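Outer membrane protein assembly factor BamA (Haemophilus ducreyi, PDB 4K3C) probably takes part, within the Bam complex, in assembling beta-barrel proteins and inserting them into the outer membrane. Local coordinates at residues A[206-211]-A[222-227]; A[226-231]-A[243-248]. One frame throughout, in Å; residues are numbered along the deposited sequence.

Interaction 1 of 2, residues A[206-211]-A[222-227]; sequences NLSYTE and GGNIFY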
ATOM      1  N   ASN A 206     -17.687  -0.911   7.999  1.00 51.37           N
ATOM      2  CA  ASN A 206     -16.614   0.004   8.191  1.00 27.39           C
ATOM      3  C   ASN A 206     -17.000   1.375   7.658  1.00 32.76           C
ATOM      4  O   ASN A 206     -17.280   1.522   6.456  1.00 31.37           O
ATOM      5  CB  ASN A 206     -15.456  -0.542   7.376  1.00 45.22           C
ATOM      6  CG  ASN A 206     -14.286   0.362   7.382  1.00 56.87           C
ATOM      7  OD1 ASN A 206     -13.815   0.766   8.446  1.00 61.53           O
ATOM      8  ND2 ASN A 206     -13.801   0.715   6.195  1.00 66.17           N
ATOM      9  N   LEU A 207     -17.047   2.383   8.528  1.00 28.56           N
ATOM     10  CA  LEU A 207     -17.145   3.761   8.040  1.00 27.88           C
ATOM     11  C   LEU A 207     -15.798   4.418   8.191  1.00 41.25           C
ATOM     12  O   LEU A 207     -15.147   4.274   9.226  1.00 48.63           O
ATOM     13  CB  LEU A 207     -18.174   4.566   8.812  1.00 42.05           C
ATOM     14  CG  LEU A 207     -18.481   5.895   8.112  1.00 42.34           C
ATOM     15  CD1 LEU A 207     -19.957   6.220   8.205  1.00 31.20           C
ATOM     16  CD2 LEU A 207     -17.663   7.030   8.701  1.00 49.12           C
ATOM     17  N   SER A 208     -15.371   5.156   7.177  1.00 32.66           N
ATOM     18  CA  SER A 208     -14.020   5.713   7.203  1.00 34.39           C
ATOM     19  C   SER A 208     -13.985   7.103   6.587  1.00 43.51           C
ATOM     20  O   SER A 208     -14.621   7.348   5.549  1.00 48.98           O
ATOM     21  CB  SER A 208     -13.051   4.803   6.447  1.00 36.37           C
ATOM     22  OG  SER A 208     -13.313   4.843   5.052  1.00 53.04           O
ATOM     23  N   TYR A 209     -13.246   8.007   7.236  1.00 32.83           N
ATOM     24  CA  TYR A 209     -13.038   9.347   6.701  1.00 29.50           C
ATOM     25  C   TYR A 209     -11.551   9.661   6.484  1.00 29.79           C
ATOM     26  O   TYR A 209     -10.754   9.553   7.393  1.00 32.66           O
ATOM     27  CB  TYR A 209     -13.702  10.405   7.595  1.00 29.73           C
ATOM     28  CG  TYR A 209     -13.514  11.828   7.101  1.00 30.56           C
ATOM     29  CD1 TYR A 209     -14.177  12.293   5.970  1.00 37.39           C
ATOM     30  CD2 TYR A 209     -12.663  12.695   7.757  1.00 41.29           C
ATOM     31  CE1 TYR A 209     -13.994  13.606   5.512  1.00 34.71           C
ATOM     32  CE2 TYR A 209     -12.469  13.992   7.307  1.00 52.89           C
ATOM     33  CZ  TYR A 209     -13.139  14.448   6.190  1.00 43.39           C
ATOM     34  OH  TYR A 209     -12.914  15.748   5.774  1.00 42.49           O
ATOM     35  N   THR A 210     -11.190  10.082   5.282  1.00 35.71           N
ATOM     36  CA  THR A 210      -9.793  10.344   4.976  1.00 47.10           C
ATOM     37  C   THR A 210      -9.498  11.793   4.578  1.00 51.04           C
ATOM     38  O   THR A 210      -9.958  12.268   3.544  1.00 53.72           O
ATOM     39  CB  THR A 210      -9.323   9.435   3.823  1.00 54.88           C
ATOM     40  OG1 THR A 210      -9.940   8.148   3.942  1.00 59.04           O
ATOM     41  CG2 THR A 210      -7.828   9.278   3.862  1.00 53.66           C
ATOM     42  N   GLU A 211      -8.712  12.489   5.387  1.00 52.94           N
ATOM     43  CA  GLU A 211      -8.220  13.815   5.015  1.00 56.54           C
ATOM     44  C   GLU A 211      -6.755  13.722   4.538  1.00 54.64           C
ATOM     45  O   GLU A 211      -5.838  13.496   5.334  1.00 60.70           O
ATOM     46  CB  GLU A 211      -8.378  14.791   6.190  1.00 33.52           C
ATOM     47  CG  GLU A 211      -7.990  16.248   5.913  1.00 37.98           C
ATOM     48  CD  GLU A 211      -8.707  16.874   4.725  1.00 65.31           C
ATOM     49  OE1 GLU A 211      -8.064  17.033   3.658  1.00 75.16           O
ATOM     50  OE2 GLU A 211      -9.902  17.227   4.864  1.00 71.94           O
ATOM     51  N   GLY A 222      -6.668   9.911   9.054  1.00 49.65           N
ATOM     52  CA  GLY A 222      -7.696   8.932   8.781  1.00 41.59           C
ATOM     53  C   GLY A 222      -8.562   8.659   9.998  1.00 43.57           C
ATOM     54  O   GLY A 222      -8.073   8.495  11.116  1.00 49.68           O
ATOM     55  N   GLY A 223      -9.869   8.607   9.787  1.00 33.98           N
ATOM     56  CA  GLY A 223     -10.779   8.179  10.830  1.00 32.11           C
ATOM     57  C   GLY A 223     -11.488   6.912  10.407  1.00 43.54           C
ATOM     58  O   GLY A 223     -11.805   6.736   9.230  1.00 45.99           O
ATOM     59  N   ASN A 224     -11.733   6.023  11.357  1.00 27.69           N
ATOM     60  CA  ASN A 224     -12.407   4.804  11.021  1.00 27.36           C
ATOM     61  C   ASN A 224     -13.274   4.359  12.164  1.00 40.47           C
ATOM     62  O   ASN A 224     -12.857   4.444  13.304  1.00 43.04           O
ATOM     63  CB  ASN A 224     -11.376   3.735  10.673  1.00 32.76           C
ATOM     64  CG  ASN A 224     -11.994   2.515  10.000  1.00 48.54           C
ATOM     65  OD1 ASN A 224     -12.108   1.448  10.607  1.00 67.36           O
ATOM     66  ND2 ASN A 224     -12.390   2.667   8.741  1.00 42.43           N
ATOM     67  N   ILE A 225     -14.488   3.916  11.859  1.00 27.32           N
ATOM     68  CA  ILE A 225     -15.374   3.331  12.838  1.00 27.41           C
ATOM     69  C   ILE A 225     -15.830   2.031  12.227  1.00 32.52           C
ATOM     70  O   ILE A 225     -16.218   1.994  11.061  1.00 32.58           O
ATOM     71  CB  ILE A 225     -16.633   4.154  13.008  1.00 36.86           C
ATOM     72  CG1 ILE A 225     -16.301   5.606  13.323  1.00 34.05           C
ATOM     73  CG2 ILE A 225     -17.550   3.530  14.069  1.00 27.95           C
ATOM     74  CD1 ILE A 225     -17.539   6.506  13.251  1.00 40.58           C
ATOM     75  N   PHE A 226     -15.836   0.962  13.008  1.00 27.31           N
ATOM     76  CA  PHE A 226     -16.017  -0.348  12.425  1.00 34.95           C
ATOM     77  C   PHE A 226     -16.657  -1.322  13.377  1.00 41.73           C
ATOM     78  O   PHE A 226     -16.538  -1.209  14.603  1.00 41.51           O
ATOM     79  CB  PHE A 226     -14.662  -0.922  11.988  1.00 35.04           C
ATOM     80  CG  PHE A 226     -13.713  -1.154  13.128  1.00 36.05           C
ATOM     81  CD1 PHE A 226     -12.860  -0.139  13.552  1.00 26.88           C
ATOM     82  CD2 PHE A 226     -13.676  -2.383  13.779  1.00 34.85           C
ATOM     83  CE1 PHE A 226     -11.989  -0.335  14.617  1.00 44.31           C
ATOM     84  CE2 PHE A 226     -12.804  -2.590  14.845  1.00 40.27           C
ATOM     85  CZ  PHE A 226     -11.959  -1.561  15.266  1.00 42.19           C
ATOM     86  N   TYR A 227     -17.293  -2.314  12.775  1.00 44.72           N
ATOM     87  CA  TYR A 227     -17.881  -3.416  13.489  1.00 44.63           C
ATOM     88  C   TYR A 227     -17.421  -4.707  12.791  1.00 36.74           C
ATOM     89  O   TYR A 227     -17.406  -4.794  11.565  1.00 32.84           O
ATOM     90  CB  TYR A 227     -19.401  -3.232  13.475  1.00 50.28           C
ATOM     91  CG  TYR A 227     -20.232  -4.463  13.733  1.00 56.24           C
ATOM     92  CD1 TYR A 227     -20.145  -5.150  14.936  1.00 65.88           C
ATOM     93  CD2 TYR A 227     -21.131  -4.915  12.787  1.00 56.11           C
ATOM     94  CE1 TYR A 227     -20.919  -6.265  15.183  1.00 66.48           C
ATOM     95  CE2 TYR A 227     -21.905  -6.030  13.017  1.00 61.93           C
ATOM     96  CZ  TYR A 227     -21.797  -6.703  14.218  1.00 67.98           C
ATOM     97  OH  TYR A 227     -22.579  -7.817  14.452  1.00 73.32           O
TER
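N206 and N224 meet through their amides, which extend over the same face of two antiparallel strands. Both have CG anti to the backbone N, yet the two side chains cross at about a right angle, with their amide planes 40° apart. ND2 of N224 is turned toward OD1 of N206 as donor. The modelled separation is too short to be taken literally at 2.91 Å, so this bond is doubtful in length and detail. N206 also touches N195 on the strand beyond. L207 faces I225 in a hydrogen-bonded pair: its N lies 2.7 Å from O of I225, and N of I225 lies 2.7 Å from O of L207. On the face opposite the asparagines their side chains merely graze, CB of L207 to CB of I225 at 4.5 Å. The segment axes approach to 4.5 Å at 174°, the geometry of adjacent antiparallel strands in the Omp85 barrel wall. The apolar L207 and I225 lie on the surface, consistent with a membrane-facing exterior, while the asparagines belong to the probable lumen face. S208 then forms a non-hydrogen-bonded pair with N224, and its CA makes a CA-H...O contact with O of G223, 3.2 Å away. Next comes Y209, paired with G223 by two backbone bonds, N of Y209 to O of G223 at 2.8 Å and N of G223 to O of Y209 at 2.7 Å. The same O of Y209 receives a CA-H...O contact from CA of G222 at 3.4 Å. The Y209 ring leads away from the partner strand, and OH is hydrogen-bonded to S190.

Interaction 2 of 2, residues A[226-231]-A[243-248]; sequences FYEDYD and RKTYGA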
ATOM      1  N   PHE A 226     -15.836   0.962  13.008  1.00 27.31           N
ATOM      2  CA  PHE A 226     -16.017  -0.348  12.425  1.00 34.95           C
ATOM      3  C   PHE A 226     -16.657  -1.322  13.377  1.00 41.73           C
ATOM      4  O   PHE A 226     -16.538  -1.209  14.603  1.00 41.51           O
ATOM      5  CB  PHE A 226     -14.662  -0.922  11.988  1.00 35.04           C
ATOM      6  CG  PHE A 226     -13.713  -1.154  13.128  1.00 36.05           C
ATOM      7  CD1 PHE A 226     -12.860  -0.139  13.552  1.00 26.88           C
ATOM      8  CD2 PHE A 226     -13.676  -2.383  13.779  1.00 34.85           C
ATOM      9  CE1 PHE A 226     -11.989  -0.335  14.617  1.00 44.31           C
ATOM     10  CE2 PHE A 226     -12.804  -2.590  14.845  1.00 40.27           C
ATOM     11  CZ  PHE A 226     -11.959  -1.561  15.266  1.00 42.19           C
ATOM     12  N   TYR A 227     -17.293  -2.314  12.775  1.00 44.72           N
ATOM     13  CA  TYR A 227     -17.881  -3.416  13.489  1.00 44.63           C
ATOM     14  C   TYR A 227     -17.421  -4.707  12.791  1.00 36.74           C
ATOM     15  O   TYR A 227     -17.406  -4.794  11.565  1.00 32.84           O
ATOM     16  CB  TYR A 227     -19.401  -3.232  13.475  1.00 50.28           C
ATOM     17  CG  TYR A 227     -20.232  -4.463  13.733  1.00 56.24           C
ATOM     18  CD1 TYR A 227     -20.145  -5.150  14.936  1.00 65.88           C
ATOM     19  CD2 TYR A 227     -21.131  -4.915  12.787  1.00 56.11           C
ATOM     20  CE1 TYR A 227     -20.919  -6.265  15.183  1.00 66.48           C
ATOM     21  CE2 TYR A 227     -21.905  -6.030  13.017  1.00 61.93           C
ATOM     22  CZ  TYR A 227     -21.797  -6.703  14.218  1.00 67.98           C
ATOM     23  OH  TYR A 227     -22.579  -7.817  14.452  1.00 73.32           O
ATOM     24  N   GLU A 228     -16.987  -5.693  13.561  1.00 38.34           N
ATOM     25  CA  GLU A 228     -16.657  -6.979  12.981  1.00 28.44           C
ATOM     26  C   GLU A 228     -17.392  -8.051  13.752  1.00 48.59           C
ATOM     27  O   GLU A 228     -17.393  -8.049  14.978  1.00 45.61           O
ATOM     28  CB  GLU A 228     -15.152  -7.266  12.997  1.00 46.87           C
ATOM     29  CG  GLU A 228     -14.815  -8.710  12.556  1.00 60.00           C
ATOM     30  CD  GLU A 228     -13.321  -9.036  12.543  1.00 76.11           C
ATOM     31  OE1 GLU A 228     -12.853  -9.698  11.586  1.00 79.52           O
ATOM     32  OE2 GLU A 228     -12.614  -8.651  13.496  1.00 82.45           O
ATOM     33  N   ASP A 229     -18.032  -8.960  13.022  1.00 53.26           N
ATOM     34  CA  ASP A 229     -18.656 -10.131  13.616  1.00 49.87           C
ATOM     35  C   ASP A 229     -17.910 -11.378  13.183  1.00 45.63           C
ATOM     36  O   ASP A 229     -18.183 -11.908  12.111  1.00 49.42           O
ATOM     37  CB  ASP A 229     -20.121 -10.233  13.204  1.00 53.39           C
ATOM     38  CG  ASP A 229     -20.875 -11.281  13.999  1.00 74.83           C
ATOM     39  OD1 ASP A 229     -20.535 -11.476  15.186  1.00 82.79           O
ATOM     40  OD2 ASP A 229     -21.803 -11.912  13.443  1.00 85.77           O
ATOM     41  N   TYR A 230     -16.972 -11.828  14.023  1.00 44.09           N
ATOM     42  CA  TYR A 230     -16.108 -12.994  13.758  1.00 40.97           C
ATOM     43  C   TYR A 230     -16.703 -14.285  14.298  1.00 43.91           C
ATOM     44  O   TYR A 230     -17.243 -14.317  15.411  1.00 44.17           O
ATOM     45  CB  TYR A 230     -14.747 -12.785  14.404  1.00 30.14           C
ATOM     46  CG  TYR A 230     -13.718 -13.820  14.075  1.00 37.28           C
ATOM     47  CD1 TYR A 230     -13.078 -13.813  12.853  1.00 38.32           C
ATOM     48  CD2 TYR A 230     -13.347 -14.792  15.001  1.00 44.62           C
ATOM     49  CE1 TYR A 230     -12.106 -14.766  12.538  1.00 48.48           C
ATOM     50  CE2 TYR A 230     -12.366 -15.747  14.701  1.00 42.43           C
ATOM     51  CZ  TYR A 230     -11.752 -15.723  13.464  1.00 49.14           C
ATOM     52  OH  TYR A 230     -10.792 -16.650  13.125  1.00 54.20           O
ATOM     53  N   ASP A 231     -16.612 -15.345  13.500  1.00 43.42           N
ATOM     54  CA  ASP A 231     -17.108 -16.651  13.909  1.00 46.18           C
ATOM     55  C   ASP A 231     -16.392 -17.729  13.145  1.00 42.15           C
ATOM     56  O   ASP A 231     -16.542 -17.880  11.945  1.00 50.75           O
ATOM     57  CB  ASP A 231     -18.605 -16.786  13.698  1.00 51.63           C
ATOM     58  CG  ASP A 231     -19.135 -18.151  14.126  1.00 59.77           C
ATOM     59  OD1 ASP A 231     -18.321 -19.062  14.421  1.00 54.36           O
ATOM     60  OD2 ASP A 231     -20.379 -18.311  14.156  1.00 58.40           O
ATOM     61  N   ARG A 243     -16.331 -13.823  18.283  1.00 33.03           N
ATOM     62  CA  ARG A 243     -15.932 -12.488  18.710  1.00 32.90           C
ATOM     63  C   ARG A 243     -16.721 -11.425  17.982  1.00 36.52           C
ATOM     64  O   ARG A 243     -16.859 -11.457  16.765  1.00 48.59           O
ATOM     65  CB  ARG A 243     -14.444 -12.251  18.472  1.00 36.01           C
ATOM     66  CG  ARG A 243     -13.899 -11.032  19.198  1.00 34.85           C
ATOM     67  CD  ARG A 243     -12.547 -10.626  18.659  1.00 38.40           C
ATOM     68  NE  ARG A 243     -12.632 -10.239  17.254  1.00 49.27           N
ATOM     69  CZ  ARG A 243     -12.011 -10.860  16.253  1.00 64.95           C
ATOM     70  NH1 ARG A 243     -12.162 -10.412  15.011  1.00 66.23           N
ATOM     71  NH2 ARG A 243     -11.237 -11.921  16.486  1.00 69.09           N
ATOM     72  N   LYS A 244     -17.242 -10.477  18.735  1.00 37.65           N
ATOM     73  CA  LYS A 244     -17.997  -9.390  18.148  1.00 44.27           C
ATOM     74  C   LYS A 244     -17.229  -8.169  18.572  1.00 53.79           C
ATOM     75  O   LYS A 244     -16.965  -7.975  19.761  1.00 52.82           O
ATOM     76  CB  LYS A 244     -19.411  -9.360  18.730  1.00 46.08           C
ATOM     77  CG  LYS A 244     -20.453  -8.640  17.905  1.00 62.36           C
ATOM     78  CD  LYS A 244     -21.843  -8.874  18.522  1.00 85.83           C
ATOM     79  CE  LYS A 244     -22.989  -8.339  17.657  1.00 94.59           C
ATOM     80  NZ  LYS A 244     -24.325  -8.619  18.261  1.00 91.82           N
ATOM     81  N   THR A 245     -16.800  -7.355  17.624  1.00 30.09           N
ATOM     82  CA  THR A 245     -16.116  -6.175  18.081  1.00 33.66           C
ATOM     83  C   THR A 245     -16.502  -4.907  17.364  1.00 38.80           C
ATOM     84  O   THR A 245     -16.792  -4.915  16.170  1.00 40.27           O
ATOM     85  CB  THR A 245     -14.591  -6.330  18.118  1.00 30.72           C
ATOM     86  OG1 THR A 245     -14.003  -5.200  17.463  1.00 33.63           O
ATOM     87  CG2 THR A 245     -14.160  -7.600  17.454  1.00 29.22           C
ATOM     88  N   TYR A 246     -16.528  -3.824  18.136  1.00 36.82           N
ATOM     89  CA  TYR A 246     -16.713  -2.500  17.594  1.00 38.04           C
ATOM     90  C   TYR A 246     -15.535  -1.665  18.053  1.00 40.11           C
ATOM     91  O   TYR A 246     -14.946  -1.934  19.098  1.00 29.06           O
ATOM     92  CB  TYR A 246     -17.982  -1.858  18.130  1.00 36.06           C
ATOM     93  CG  TYR A 246     -19.145  -2.769  18.416  1.00 54.22           C
ATOM     94  CD1 TYR A 246     -19.240  -3.462  19.625  1.00 67.60           C
ATOM     95  CD2 TYR A 246     -20.199  -2.874  17.521  1.00 65.25           C
ATOM     96  CE1 TYR A 246     -20.343  -4.266  19.917  1.00 74.00           C
ATOM     97  CE2 TYR A 246     -21.307  -3.676  17.799  1.00 77.51           C
ATOM     98  CZ  TYR A 246     -21.378  -4.372  18.996  1.00 84.59           C
ATOM     99  OH  TYR A 246     -22.488  -5.169  19.258  1.00 91.18           O
ATOM    100  N   GLY A 247     -15.207  -0.638  17.287  1.00 28.26           N
ATOM    101  CA  GLY A 247     -14.139   0.251  17.680  1.00 28.19           C
ATOM    102  C   GLY A 247     -14.132   1.480  16.804  1.00 34.87           C
ATOM    103  O   GLY A 247     -14.975   1.620  15.930  1.00 30.07           O
ATOM    104  N   ALA A 248     -13.181   2.372  17.038  1.00 27.94           N
ATOM    105  CA  ALA A 248     -13.071   3.587  16.259  1.00 27.85           C
ATOM    106  C   ALA A 248     -11.661   4.108  16.403  1.00 40.09           C
ATOM    107  O   ALA A 248     -11.017   3.870  17.419  1.00 42.30           O
ATOM    108  CB  ALA A 248     -14.061   4.603  16.750  1.00 31.01           C
TER
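The ring of F226 lies over G247, whose backbone N sits above the middle of one ring face and whose CA is 4.0 Å from the ring centroid, over the face, a CH-pi contact. This follows from chi1 of 64°, which sets CG between the backbone N and the carbonyl carbon and swings the ring across to the partner strand. CE2 of the same ring comes within 3.9 Å of OG1 of T245. The Y230 ring carries the guanidinium of R243 flat on one face, with planes 15° apart and centres 4.7 Å from each other; CB of Y230 lies over the guanidinium, toward its rim. At the edge of that guanidinium, NH1 meets OE2 of E228 in a salt bridge. The modelled separation is implausibly short, so its length is doubtful, and the two planes are 53° apart. OE1 of E228 has a second partner in S202, and R243 also touches D271 and Y387. On the opposite face, Y227 and Y246 run side by side with near-parallel planes but barely overlap, their centroids 5.2 Å apart. CG of K244 comes in at the edge of the Y227 ring, 3.6 Å from CE1. Beneath these groups, paired backbone bonds join F226 with G247, E228 with T245, and Y230 with R243; N of E228, for example, lies 2.7 Å from O of T245. An aromatic ring laid over a cross-strand glycine, known as aromatic rescue of glycine, here accompanies a salt bridge on the probable lumen side of a beta hairpin of the Omp85 barrel.

In the fold
From the N terminus the chain passes the POTRA region and enters the barrel, where strand 202-211 meets strand 220-231 after the connection 212-219: interaction 1 closes this loop, with ten residues between its segments. Strand 220-231 continues through the shared F226 and Y227, then turns back at 232-241, and interaction 2 closes the second loop with strand 242-254. The two loops follow one another along the chain, overlapping at the shared pair, and neither encloses the other. The centres of interactions 1 and 2 are about 14 Å apart. Strand 220-231 is thus the middle of three neighbouring wall strands, and I225 and A248 touch where the contacts adjoin.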